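Local atomic coordinates of alpha-/beta-galactoside alpha-2,3-sialyltransferase (PDB entry 2ZWI), a protein that probably transfers sialic acid from CMP-sialic acid to the 3-position of galactosides, and is seen here with cytidine monophosphate and a zinc ion bound. Residues 10-15 with 110-115; 241-246 with 279-284; 251-256 with 292-297. One frame throughout, in Å; residues are numbered along the deposited sequence.

Contact 1: 10-15 with 110-115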
ATOM      1  N   ASP A  10       8.530   7.218  -1.701  1.00 11.58           N
ATOM      2  CA  ASP A  10       7.124   6.997  -1.320  1.00 12.14           C
ATOM      3  C   ASP A  10       6.603   8.138  -0.456  1.00 12.74           C
ATOM      4  O   ASP A  10       7.326   8.696   0.365  1.00 13.19           O
ATOM      5  CB  ASP A  10       6.931   5.681  -0.555  1.00 11.34           C
ATOM      6  CG  ASP A  10       5.455   5.366  -0.268  1.00 10.22           C
ATOM      7  OD1 ASP A  10       4.567   5.744  -1.061  1.00  8.60           O
ATOM      8  OD2 ASP A  10       5.177   4.724   0.766  1.00 10.64           O
ATOM      9  N   ARG A  11       5.325   8.443  -0.640  1.00 13.82           N
ATOM     10  CA  ARG A  11       4.608   9.447   0.147  1.00 14.49           C
ATOM     11  C   ARG A  11       3.721   8.820   1.206  1.00 14.55           C
ATOM     12  O   ARG A  11       3.331   9.484   2.169  1.00 14.94           O
ATOM     13  CB  ARG A  11       3.708  10.270  -0.777  1.00 14.51           C
ATOM     14  CG  ARG A  11       4.417  10.920  -1.913  1.00 14.84           C
ATOM     15  CD  ARG A  11       3.562  12.039  -2.449  1.00 14.98           C
ATOM     16  NE  ARG A  11       4.147  12.585  -3.663  1.00 15.60           N
ATOM     17  CZ  ARG A  11       3.687  13.656  -4.301  1.00 17.56           C
ATOM     18  NH1 ARG A  11       4.289  14.071  -5.409  1.00 16.33           N
ATOM     19  NH2 ARG A  11       2.625  14.304  -3.835  1.00 16.21           N
ATOM     20  N   ALA A  12       3.362   7.554   1.001  1.00 14.89           N
ATOM     21  CA  ALA A  12       2.403   6.860   1.865  1.00 14.98           C
ATOM     22  C   ALA A  12       3.126   5.926   2.834  1.00 14.95           C
ATOM     23  O   ALA A  12       4.187   6.282   3.355  1.00 15.40           O
ATOM     24  CB  ALA A  12       1.400   6.092   1.010  1.00 14.79           C
ATOM     25  N   THR A  13       2.572   4.733   3.074  1.00 14.74           N
ATOM     26  CA  THR A  13       3.247   3.766   3.948  1.00 14.68           C
ATOM     27  C   THR A  13       3.436   2.385   3.323  1.00 14.00           C
ATOM     28  O   THR A  13       4.454   1.738   3.585  1.00 13.09           O
ATOM     29  CB  THR A  13       2.547   3.596   5.317  1.00 14.61           C
ATOM     30  OG1 THR A  13       1.145   3.476   5.109  1.00 17.68           O
ATOM     31  CG2 THR A  13       2.804   4.791   6.209  1.00 15.55           C
ATOM     32  N   LEU A  14       2.458   1.932   2.530  1.00 12.93           N
ATOM     33  CA  LEU A  14       2.479   0.573   1.981  1.00 12.55           C
ATOM     34  C   LEU A  14       3.695   0.357   1.078  1.00 11.78           C
ATOM     35  O   LEU A  14       4.444  -0.593   1.302  1.00 11.53           O
ATOM     36  CB  LEU A  14       1.166   0.208   1.271  1.00 12.62           C
ATOM     37  CG  LEU A  14       1.159  -0.985   0.289  1.00 12.74           C
ATOM     38  CD1 LEU A  14       1.410  -2.314   0.973  1.00 13.04           C
ATOM     39  CD2 LEU A  14      -0.160  -1.020  -0.479  1.00 13.88           C
ATOM     40  N   PRO A  15       3.907   1.232   0.066  1.00 11.49           N
ATOM     41  CA  PRO A  15       5.136   1.071  -0.731  1.00 10.91           C
ATOM     42  C   PRO A  15       6.426   1.132   0.094  1.00 11.15           C
ATOM     43  O   PRO A  15       7.368   0.420  -0.211  1.00 10.51           O
ATOM     44  CB  PRO A  15       5.067   2.227  -1.740  1.00 11.06           C
ATOM     45  CG  PRO A  15       3.589   2.516  -1.870  1.00 11.74           C
ATOM     46  CD  PRO A  15       3.068   2.333  -0.456  1.00 11.16           C
ATOM     47  N   TYR A 110       4.983   0.194  -6.631  1.00 10.01           N
ATOM     48  CA  TYR A 110       4.215  -0.462  -5.581  1.00 10.74           C
ATOM     49  C   TYR A 110       2.902   0.276  -5.363  1.00 11.07           C
ATOM     50  O   TYR A 110       2.915   1.492  -5.165  1.00 10.85           O
ATOM     51  CB  TYR A 110       5.022  -0.446  -4.278  1.00 10.54           C
ATOM     52  CG  TYR A 110       6.279  -1.279  -4.338  1.00 10.97           C
ATOM     53  CD1 TYR A 110       7.452  -0.778  -4.914  1.00 10.20           C
ATOM     54  CD2 TYR A 110       6.292  -2.568  -3.826  1.00 10.64           C
ATOM     55  CE1 TYR A 110       8.608  -1.553  -4.976  1.00 10.54           C
ATOM     56  CE2 TYR A 110       7.448  -3.356  -3.883  1.00 11.28           C
ATOM     57  CZ  TYR A 110       8.582  -2.842  -4.458  1.00 10.96           C
ATOM     58  OH  TYR A 110       9.690  -3.623  -4.495  1.00 13.51           O
ATOM     59  N   ASP A 111       1.774  -0.442  -5.410  1.00 11.93           N
ATOM     60  CA  ASP A 111       0.455   0.169  -5.178  1.00 12.63           C
ATOM     61  C   ASP A 111       0.439   0.979  -3.885  1.00 12.95           C
ATOM     62  O   ASP A 111       1.048   0.574  -2.910  1.00 12.47           O
ATOM     63  CB  ASP A 111      -0.640  -0.906  -5.070  1.00 13.26           C
ATOM     64  CG  ASP A 111      -0.978  -1.553  -6.403  1.00 13.86           C
ATOM     65  OD1 ASP A 111      -0.592  -1.018  -7.470  1.00 13.04           O
ATOM     66  OD2 ASP A 111      -1.644  -2.616  -6.362  1.00 14.12           O
ATOM     67  N   ASP A 112      -0.296   2.094  -3.891  1.00 13.35           N
ATOM     68  CA  ASP A 112      -0.454   2.989  -2.729  1.00 13.68           C
ATOM     69  C   ASP A 112      -1.454   2.426  -1.706  1.00 13.77           C
ATOM     70  O   ASP A 112      -1.269   2.573  -0.496  1.00 13.29           O
ATOM     71  CB  ASP A 112      -0.901   4.369  -3.249  1.00 13.94           C
ATOM     72  CG  ASP A 112      -1.184   5.379  -2.152  1.00 15.13           C
ATOM     73  OD1 ASP A 112      -0.295   6.204  -1.864  1.00 15.21           O
ATOM     74  OD2 ASP A 112      -2.311   5.382  -1.607  1.00 18.53           O
ATOM     75  N   GLY A 113      -2.516   1.791  -2.203  1.00 13.27           N
ATOM     76  CA  GLY A 113      -3.617   1.324  -1.369  1.00 12.89           C
ATOM     77  C   GLY A 113      -4.879   1.149  -2.195  1.00 12.97           C
ATOM     78  O   GLY A 113      -4.821   0.717  -3.350  1.00 13.13           O
ATOM     79  N   SER A 114      -6.013   1.522  -1.613  1.00 12.43           N
ATOM     80  CA  SER A 114      -7.315   1.349  -2.249  1.00 12.21           C
ATOM     81  C   SER A 114      -7.553   2.213  -3.501  1.00 11.93           C
ATOM     82  O   SER A 114      -8.366   1.848  -4.361  1.00 11.67           O
ATOM     83  CB  SER A 114      -8.426   1.624  -1.224  1.00 12.25           C
ATOM     84  OG  SER A 114      -8.494   3.003  -0.927  1.00 13.14           O
ATOM     85  N   ALA A 115      -6.870   3.355  -3.589  1.00 11.75           N
ATOM     86  CA  ALA A 115      -7.053   4.296  -4.706  1.00 12.28           C
ATOM     87  C   ALA A 115      -6.827   3.663  -6.080  1.00 12.29           C
ATOM     88  O   ALA A 115      -7.639   3.865  -6.987  1.00 11.96           O
ATOM     89  CB  ALA A 115      -6.178   5.540  -4.534  1.00 11.85           C
TER
HETATM   90  O   HOH W   1       0.038   3.497   1.685  1.00 21.51           O

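Contact 2: 241-246 with 279-284. With C5P (cytidine-5'-monophosphate), chain C.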
ATOM      1  N   GLY A 241     -10.293   1.064  12.448  1.00 10.46           N
ATOM      2  CA  GLY A 241     -10.848   2.403  12.532  1.00 10.51           C
ATOM      3  C   GLY A 241     -10.575   3.262  11.306  1.00 11.30           C
ATOM      4  O   GLY A 241      -9.688   2.965  10.495  1.00 10.31           O
ATOM      5  N   THR A 242     -11.346   4.340  11.181  1.00 11.17           N
ATOM      6  CA  THR A 242     -11.119   5.312  10.125  1.00 11.75           C
ATOM      7  C   THR A 242     -10.936   6.708  10.746  1.00 12.18           C
ATOM      8  O   THR A 242     -10.808   6.824  11.970  1.00 11.97           O
ATOM      9  CB  THR A 242     -12.236   5.262   9.037  1.00 11.66           C
ATOM     10  OG1 THR A 242     -11.851   6.071   7.924  1.00 11.86           O
ATOM     11  CG2 THR A 242     -13.584   5.760   9.590  1.00 11.84           C
ATOM     12  N   ASN A 243     -10.908   7.753   9.916  1.00 12.98           N
ATOM     13  CA  ASN A 243     -10.852   9.124  10.425  1.00 13.90           C
ATOM     14  C   ASN A 243     -12.120   9.929  10.068  1.00 14.79           C
ATOM     15  O   ASN A 243     -13.044   9.410   9.414  1.00 14.37           O
ATOM     16  CB  ASN A 243      -9.560   9.835   9.972  1.00 14.01           C
ATOM     17  CG  ASN A 243      -9.393   9.845   8.463  1.00 15.78           C
ATOM     18  OD1 ASN A 243     -10.315  10.187   7.728  1.00 15.64           O
ATOM     19  ND2 ASN A 243      -8.210   9.470   7.995  1.00 16.79           N
ATOM     20  N   SER A 244     -12.165  11.191  10.489  1.00 15.15           N
ATOM     21  CA  SER A 244     -13.381  12.009  10.336  1.00 16.37           C
ATOM     22  C   SER A 244     -13.790  12.283   8.877  1.00 16.97           C
ATOM     23  O   SER A 244     -14.918  12.693   8.613  1.00 17.80           O
ATOM     24  CB  SER A 244     -13.244  13.312  11.130  1.00 16.11           C
ATOM     25  OG  SER A 244     -12.099  14.021  10.712  1.00 15.88           O
ATOM     26  N   GLY A 245     -12.888  12.043   7.930  1.00 17.44           N
ATOM     27  CA  GLY A 245     -13.231  12.139   6.509  1.00 18.45           C
ATOM     28  C   GLY A 245     -14.217  11.069   6.051  1.00 18.98           C
ATOM     29  O   GLY A 245     -14.852  11.207   4.999  1.00 19.63           O
ATOM     30  N   THR A 246     -14.338   9.996   6.834  1.00 19.12           N
ATOM     31  CA  THR A 246     -15.203   8.855   6.498  1.00 18.77           C
ATOM     32  C   THR A 246     -16.307   8.640   7.533  1.00 18.52           C
ATOM     33  O   THR A 246     -17.458   8.352   7.165  1.00 18.59           O
ATOM     34  CB  THR A 246     -14.390   7.552   6.350  1.00 19.02           C
ATOM     35  OG1 THR A 246     -13.483   7.672   5.246  1.00 20.21           O
ATOM     36  CG2 THR A 246     -15.295   6.362   6.105  1.00 19.41           C
ATOM     37  N   LYS A 279      -7.559  -0.867  16.295  1.00 10.11           N
ATOM     38  CA  LYS A 279      -6.478  -0.267  15.525  1.00  9.87           C
ATOM     39  C   LYS A 279      -6.980   1.008  14.852  1.00  9.73           C
ATOM     40  O   LYS A 279      -7.689   0.966  13.835  1.00  9.76           O
ATOM     41  CB  LYS A 279      -5.888  -1.262  14.512  1.00  9.81           C
ATOM     42  CG  LYS A 279      -4.747  -0.711  13.638  1.00 10.64           C
ATOM     43  CD  LYS A 279      -3.814   0.193  14.436  1.00 12.11           C
ATOM     44  CE  LYS A 279      -2.657   0.701  13.602  1.00 10.03           C
ATOM     45  NZ  LYS A 279      -3.020   1.728  12.594  1.00  9.11           N
ATOM     46  N   GLY A 280      -6.620   2.148  15.442  1.00  9.39           N
ATOM     47  CA  GLY A 280      -7.029   3.439  14.896  1.00  9.08           C
ATOM     48  C   GLY A 280      -6.312   3.776  13.598  1.00  8.43           C
ATOM     49  O   GLY A 280      -5.207   3.286  13.330  1.00  7.77           O
ATOM     50  N   HIS A 281      -6.954   4.606  12.786  1.00  8.15           N
ATOM     51  CA  HIS A 281      -6.339   5.151  11.587  1.00  8.67           C
ATOM     52  C   HIS A 281      -5.190   6.075  12.023  1.00  9.33           C
ATOM     53  O   HIS A 281      -5.352   6.806  12.985  1.00  9.62           O
ATOM     54  CB  HIS A 281      -7.401   5.924  10.792  1.00  8.69           C
ATOM     55  CG  HIS A 281      -6.990   6.282   9.397  1.00  9.36           C
ATOM     56  ND1 HIS A 281      -6.046   7.249   9.123  1.00  9.56           N
ATOM     57  CD2 HIS A 281      -7.424   5.828   8.196  1.00  9.04           C
ATOM     58  CE1 HIS A 281      -5.902   7.359   7.813  1.00 11.58           C
ATOM     59  NE2 HIS A 281      -6.725   6.505   7.228  1.00  9.52           N
ATOM     60  N   PRO A 282      -4.018   6.008  11.346  1.00 10.22           N
ATOM     61  CA  PRO A 282      -2.848   6.847  11.640  1.00 11.01           C
ATOM     62  C   PRO A 282      -3.124   8.350  11.744  1.00 11.64           C
ATOM     63  O   PRO A 282      -2.451   9.040  12.511  1.00 12.06           O
ATOM     64  CB  PRO A 282      -1.918   6.558  10.461  1.00 10.87           C
ATOM     65  CG  PRO A 282      -2.223   5.144  10.127  1.00 11.51           C
ATOM     66  CD  PRO A 282      -3.724   5.067  10.245  1.00 10.38           C
ATOM     67  N   SER A 283      -4.092   8.860  10.991  1.00 12.45           N
ATOM     68  CA  SER A 283      -4.411  10.290  11.080  1.00 13.92           C
ATOM     69  C   SER A 283      -5.632  10.650  11.962  1.00 14.37           C
ATOM     70  O   SER A 283      -5.908  11.837  12.173  1.00 15.04           O
ATOM     71  CB  SER A 283      -4.504  10.916   9.675  1.00 14.22           C
ATOM     72  OG  SER A 283      -5.667  10.486   8.996  1.00 17.23           O
ATOM     73  N   ALA A 284      -6.333   9.653  12.519  1.00 13.53           N
ATOM     74  CA  ALA A 284      -7.477   9.945  13.405  1.00 13.19           C
ATOM     75  C   ALA A 284      -7.040  10.474  14.783  1.00 13.34           C
ATOM     76  O   ALA A 284      -6.023  10.035  15.348  1.00 12.36           O
ATOM     77  CB  ALA A 284      -8.392   8.733  13.557  1.00 12.48           C
TER
HETATM   78  O3P C5P C   1      -8.011   3.680   5.339  1.00 13.32           O
HETATM   79  P   C5P C   1      -7.008   4.213   4.390  1.00 12.40           P
HETATM   80  O1P C5P C   1      -7.346   3.698   3.024  1.00 15.01           O
HETATM   81  O2P C5P C   1      -6.910   5.705   4.565  1.00 13.79           O
HETATM   82  O5' C5P C   1      -5.620   3.549   4.824  1.00 12.47           O
HETATM   83  C5' C5P C   1      -4.368   4.007   4.319  1.00 13.08           C
HETATM   84  C4' C5P C   1      -3.277   3.389   5.178  1.00 11.37           C
HETATM   85  O4' C5P C   1      -3.443   3.773   6.556  1.00 12.31           O
HETATM   86  C3' C5P C   1      -3.367   1.869   5.201  1.00 11.25           C
HETATM   87  O3' C5P C   1      -2.677   1.286   4.103  1.00 12.50           O
HETATM   88  C2' C5P C   1      -2.698   1.518   6.504  1.00 10.86           C
HETATM   89  O2' C5P C   1      -1.283   1.710   6.406  1.00 11.33           O
HETATM   90  C1' C5P C   1      -3.151   2.647   7.405  1.00 10.13           C
HETATM   91  N1  C5P C   1      -4.280   2.338   8.293  1.00  9.59           N
HETATM   92  C2  C5P C   1      -4.016   1.624   9.481  1.00 10.05           C
HETATM   93  N3  C5P C   1      -5.010   1.363  10.352  1.00  9.10           N
HETATM   94  C4  C5P C   1      -6.272   1.765  10.094  1.00  8.47           C
HETATM   95  C5  C5P C   1      -6.568   2.473   8.935  1.00  8.66           C
HETATM   96  C6  C5P C   1      -5.533   2.756   8.032  1.00  9.40           C
HETATM   97  O2  C5P C   1      -2.862   1.210   9.725  1.00 10.90           O
HETATM   98  N4  C5P C   1      -7.238   1.490  11.002  1.00  9.36           N
HETATM   99  O   HOH W   2      -9.609   5.349  13.837  1.00  7.00           O

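Contact 3: 251-256 with 292-297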
ATOM      1  N   GLN A 251     -20.332   7.131  15.339  1.00 15.20           N
ATOM      2  CA  GLN A 251     -20.790   6.120  14.373  1.00 14.16           C
ATOM      3  C   GLN A 251     -20.003   4.818  14.520  1.00 13.46           C
ATOM      4  O   GLN A 251     -20.577   3.730  14.470  1.00 12.70           O
ATOM      5  CB  GLN A 251     -20.721   6.650  12.951  1.00 14.60           C
ATOM      6  CG  GLN A 251     -21.802   7.696  12.620  1.00 15.26           C
ATOM      7  CD  GLN A 251     -21.499   8.455  11.340  1.00 16.53           C
ATOM      8  OE1 GLN A 251     -22.360   9.155  10.804  1.00 19.99           O
ATOM      9  NE2 GLN A 251     -20.272   8.322  10.839  1.00 14.92           N
ATOM     10  N   GLN A 252     -18.694   4.942  14.748  1.00 12.03           N
ATOM     11  CA  GLN A 252     -17.847   3.783  15.028  1.00 11.50           C
ATOM     12  C   GLN A 252     -18.152   3.107  16.385  1.00 11.12           C
ATOM     13  O   GLN A 252     -18.119   1.878  16.487  1.00 10.05           O
ATOM     14  CB  GLN A 252     -16.371   4.164  14.892  1.00 11.17           C
ATOM     15  CG  GLN A 252     -16.001   4.447  13.425  1.00 10.36           C
ATOM     16  CD  GLN A 252     -14.643   5.067  13.250  1.00 11.21           C
ATOM     17  OE1 GLN A 252     -13.636   4.366  13.164  1.00 10.08           O
ATOM     18  NE2 GLN A 252     -14.607   6.392  13.162  1.00  9.91           N
ATOM     19  N   ILE A 253     -18.451   3.911  17.404  1.00 11.00           N
ATOM     20  CA  ILE A 253     -18.911   3.396  18.709  1.00 11.45           C
ATOM     21  C   ILE A 253     -20.205   2.609  18.535  1.00 11.49           C
ATOM     22  O   ILE A 253     -20.352   1.513  19.089  1.00 12.62           O
ATOM     23  CB  ILE A 253     -19.113   4.545  19.745  1.00 11.13           C
ATOM     24  CG1 ILE A 253     -17.764   5.093  20.222  1.00 12.11           C
ATOM     25  CG2 ILE A 253     -19.914   4.074  20.970  1.00 10.72           C
ATOM     26  CD1 ILE A 253     -17.840   6.551  20.729  1.00 12.11           C
ATOM     27  N   ASP A 254     -21.134   3.163  17.755  1.00 11.96           N
ATOM     28  CA  ASP A 254     -22.421   2.515  17.472  1.00 11.89           C
ATOM     29  C   ASP A 254     -22.267   1.182  16.722  1.00 11.34           C
ATOM     30  O   ASP A 254     -22.944   0.192  17.047  1.00 10.44           O
ATOM     31  CB  ASP A 254     -23.340   3.455  16.685  1.00 12.33           C
ATOM     32  CG  ASP A 254     -23.896   4.606  17.535  1.00 14.83           C
ATOM     33  OD1 ASP A 254     -24.477   5.528  16.921  1.00 18.35           O
ATOM     34  OD2 ASP A 254     -23.766   4.603  18.792  1.00 14.83           O
ATOM     35  N   ILE A 255     -21.386   1.174  15.722  1.00 10.82           N
ATOM     36  CA  ILE A 255     -21.030  -0.048  14.977  1.00 10.68           C
ATOM     37  C   ILE A 255     -20.513  -1.119  15.929  1.00 10.24           C
ATOM     38  O   ILE A 255     -20.879  -2.277  15.812  1.00 10.35           O
ATOM     39  CB  ILE A 255     -19.962   0.203  13.884  1.00 10.09           C
ATOM     40  CG1 ILE A 255     -20.541   1.017  12.731  1.00 11.18           C
ATOM     41  CG2 ILE A 255     -19.404  -1.131  13.322  1.00 10.39           C
ATOM     42  CD1 ILE A 255     -19.493   1.709  11.901  1.00 11.51           C
ATOM     43  N   LEU A 256     -19.644  -0.731  16.849  1.00 10.73           N
ATOM     44  CA  LEU A 256     -19.119  -1.670  17.835  1.00 11.41           C
ATOM     45  C   LEU A 256     -20.180  -2.189  18.814  1.00 12.19           C
ATOM     46  O   LEU A 256     -20.105  -3.358  19.239  1.00 12.59           O
ATOM     47  CB  LEU A 256     -17.937  -1.074  18.577  1.00 11.44           C
ATOM     48  CG  LEU A 256     -16.642  -1.198  17.791  1.00 10.69           C
ATOM     49  CD1 LEU A 256     -15.653  -0.125  18.257  1.00 11.43           C
ATOM     50  CD2 LEU A 256     -16.069  -2.611  17.891  1.00 10.19           C
ATOM     51  N   ASP A 292     -12.412   3.941  24.803  1.00 22.96           N
ATOM     52  CA  ASP A 292     -12.943   4.016  26.153  1.00 23.98           C
ATOM     53  C   ASP A 292     -14.362   3.492  26.200  1.00 23.88           C
ATOM     54  O   ASP A 292     -14.721   2.742  27.115  1.00 24.45           O
ATOM     55  CB  ASP A 292     -12.916   5.462  26.660  1.00 24.40           C
ATOM     56  CG  ASP A 292     -11.520   5.921  27.041  1.00 25.48           C
ATOM     57  OD1 ASP A 292     -10.607   5.065  27.177  1.00 26.55           O
ATOM     58  OD2 ASP A 292     -11.343   7.150  27.213  1.00 25.54           O
ATOM     59  N   ALA A 293     -15.164   3.883  25.207  1.00 23.58           N
ATOM     60  CA  ALA A 293     -16.576   3.511  25.163  1.00 22.96           C
ATOM     61  C   ALA A 293     -16.762   2.002  25.075  1.00 22.67           C
ATOM     62  O   ALA A 293     -17.840   1.490  25.427  1.00 22.51           O
ATOM     63  CB  ALA A 293     -17.283   4.211  24.016  1.00 22.76           C
ATOM     64  N   HIS A 294     -15.717   1.296  24.631  1.00 21.85           N
ATOM     65  CA  HIS A 294     -15.796  -0.151  24.441  1.00 21.75           C
ATOM     66  C   HIS A 294     -14.774  -1.041  25.170  1.00 21.72           C
ATOM     67  O   HIS A 294     -14.787  -2.268  24.998  1.00 22.22           O
ATOM     68  CB  HIS A 294     -15.898  -0.499  22.957  1.00 21.51           C
ATOM     69  CG  HIS A 294     -17.227  -0.160  22.369  1.00 21.15           C
ATOM     70  ND1 HIS A 294     -18.380  -0.833  22.711  1.00 20.74           N
ATOM     71  CD2 HIS A 294     -17.598   0.802  21.493  1.00 20.61           C
ATOM     72  CE1 HIS A 294     -19.402  -0.310  22.058  1.00 20.67           C
ATOM     73  NE2 HIS A 294     -18.953   0.681  21.310  1.00 20.78           N
ATOM     74  N   ASN A 295     -13.921  -0.438  25.991  1.00 21.52           N
ATOM     75  CA  ASN A 295     -12.871  -1.175  26.705  1.00 21.42           C
ATOM     76  C   ASN A 295     -12.066  -2.096  25.796  1.00 21.00           C
ATOM     77  O   ASN A 295     -11.943  -3.299  26.041  1.00 21.13           O
ATOM     78  CB  ASN A 295     -13.446  -1.957  27.888  1.00 21.52           C
ATOM     79  CG  ASN A 295     -13.898  -1.057  29.005  1.00 22.15           C
ATOM     80  OD1 ASN A 295     -13.633   0.149  29.001  1.00 23.27           O
ATOM     81  ND2 ASN A 295     -14.587  -1.636  29.975  1.00 23.75           N
ATOM     82  N   MET A 296     -11.512  -1.509  24.748  1.00 20.36           N
ATOM     83  CA  MET A 296     -10.771  -2.266  23.755  1.00 20.36           C
ATOM     84  C   MET A 296      -9.279  -2.140  23.999  1.00 18.44           C
ATOM     85  O   MET A 296      -8.804  -1.115  24.478  1.00 17.75           O
ATOM     86  CB  MET A 296     -11.130  -1.760  22.363  1.00 19.98           C
ATOM     87  CG  MET A 296     -12.549  -2.138  21.948  1.00 22.29           C
ATOM     88  SD  MET A 296     -12.968  -1.461  20.356  1.00 24.96           S
ATOM     89  CE  MET A 296     -12.809   0.279  20.686  1.00 23.13           C
ATOM     90  N   ILE A 297      -8.543  -3.190  23.665  1.00 17.38           N
ATOM     91  CA  ILE A 297      -7.087  -3.140  23.713  1.00 16.80           C
ATOM     92  C   ILE A 297      -6.579  -2.260  22.560  1.00 16.03           C
ATOM     93  O   ILE A 297      -6.806  -2.563  21.394  1.00 15.15           O
ATOM     94  CB  ILE A 297      -6.460  -4.555  23.626  1.00 16.68           C
ATOM     95  CG1 ILE A 297      -6.998  -5.452  24.747  1.00 17.66           C
ATOM     96  CG2 ILE A 297      -4.940  -4.477  23.668  1.00 16.68           C
ATOM     97  CD1 ILE A 297      -6.372  -6.830  24.777  1.00 17.27           C
TER

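Contact 1: 10-15 with 110-115
Pro15 and Leu14 press their side chains against the backbone carbonyls at the end of strand 104-110. The apolar contacts come first. Pro15 CB meets Tyr110 CB at 3.7 Å. The Tyr110 ring leads away from this point and stacks with His171. Pro15 CG faces two carbonyl oxygens at once, 3.5 Å from Tyr110 O and 3.4 Å from Asp111 O. Leu14 has CG anti to its backbone N (chi1 162°), which carries CD2 up to the Asp111 carbonyl oxygen. Leu14 CD2 and Asp111 O are 3.1 Å apart, a tight fit.

Water 1 makes the polar link between the two segments. It accepts from Leu14 N at 3.0 Å and donates to Asp112 O at 2.7 Å. This serves the amide in the first turn of helix 14-26. Asp112 turns its carboxylate back to the other segment, where Asp112 OD1 touches a methyl, Ala12 CB, at 3.3 Å. Within 10-15, Asp10 OD1 accepts from Ala12 N at 3.0 Å, met from above the carboxylate plane, and so closes an Asx turn. Asp10 OD1 and Asp112 OD1 both accept from Asn82 ND2.

Both segments leave the C-terminal ends of parallel strands, 3-10 and 104-110, with strand 74-82 between them, so Asn82 reaches both aspartates. This is the usual place for a site in a Rossmann-like domain of a GT-B enzyme. Thr13 lines the nucleotide pocket. With apolar groups set against carbonyls and one bridging water, the contact joins the two loops without a direct polar bond; Asn82 probably eases the repulsion between the aspartates.

Contact 2: 241-246 with 279-284
Asn243 lays its amide nitrogen over one face of the His281 ring. Asn243 ND2 is 3.1 Å from His281 CE1, offset toward the rim, and the amide and ring planes are 64° apart. The same ND2 gives a weak hydrogen bond to Ser283 OG at 2.9 Å. Asn243 OD1 accepts from Gly245 N in an Asx turn, which helps fix the rotation of the amide. Ala284 CB packs on Asn243 CB at 3.9 Å.

The His281 ring is held at its edge from two ends. Ser283 N donates to His281 ND1 in the ring plane. His281 NE2 donates to phosphate oxygen O2P of cytidine monophosphate at 2.8 Å, nearly straight at 166°. The ring stands opposite its own backbone N about CA-CB (chi1 -167°), which brings NE2 to the phosphate.

Gly241 N donates a hydrogen bond to Lys279 O at 3.0 Å. Both Gly241 O and Lys279 O accept from the cytosine N4, each at 2.9 Å. Lys279 NZ bonds Gly280 O and, weakly, cytosine O2. Pro282 CD packs on the base at N1. Water 2 links Thr242 O to His281 N.

The two loops thus read the base through two carbonyls and Lys279. ND1 accepts from Ser283 N, which leaves NE2 to donate to O2P and sets the ring's orientation.

Contact 3: 251-256 with 292-297
His294 has CG anti to its carbonyl carbon (chi1 -72°), which swings the imidazole across to helix 249-259. The Met296 chain is bent at its last torsion, chi3, where its sulfur meets the branches of Leu256.

The imidazole makes the one hydrogen bond between the segments. His294 NE2 donates to Ile253 O at 2.8 Å, with an angle of 150° at the hydrogen. The oxygen lies near the ring edge, somewhat tilted from the ring plane. At the other nitrogen, His294 ND1 has a weak hydrogen bond with Lys260 NZ. The ring therefore has polar partners at both nitrogens.

One face of the same ring takes a CH-pi contact. Leu256 CB sits 3.6 Å from the His294 ring centroid, over the face and offset toward the rim. The ring is thus fixed both at an edge and over a face.

Apolar groups flank it. Ile253 CG2 comes within 3.5 Å of His294 NE2, the two side chains crossing at a slant. Ile253 CG1 meets Ala293 CB at 3.9 Å, where Ala293 is exposed. Deeper in, Leu256 and Met296 meet tip to tip, with Leu256 CD1 3.7 Å from Met296 SD. Ile290 and Phe239 add to the packing around Leu256. Met296 also rests on Leu276 and Phe278 of strand 275-279.

Helix 287-294 ends here in a Schellman motif, with Asn295 at positive phi, and the chain turns into strand 297-299. Helix 249-259 and the end of helix 287-294 pack together beside the parallel C-terminal sheet, the alpha/beta layering of a Rossmann-like GT-B domain.

Contact 1 lies near the middle of the chain, in the N-terminal sheet domain. Contacts 2 and 3 belong to the C-terminal one. Contacts 1 and 2 have centres about 17 Å apart and do not touch, but both supply residues to the nucleotide pocket between the domains. Contact 1 is buried, with apolar groups on carbonyls and a water link. Contact 2 is partly buried and mostly polar. The centre of contact 3 lies about 26 Å from that of the chain, yet it too is largely buried, and is mainly apolar around one histidine. It joins the two helices that follow the loops of contact 2, and Gln252 OE1 probably bonds Thr242 N at 3.0 Å.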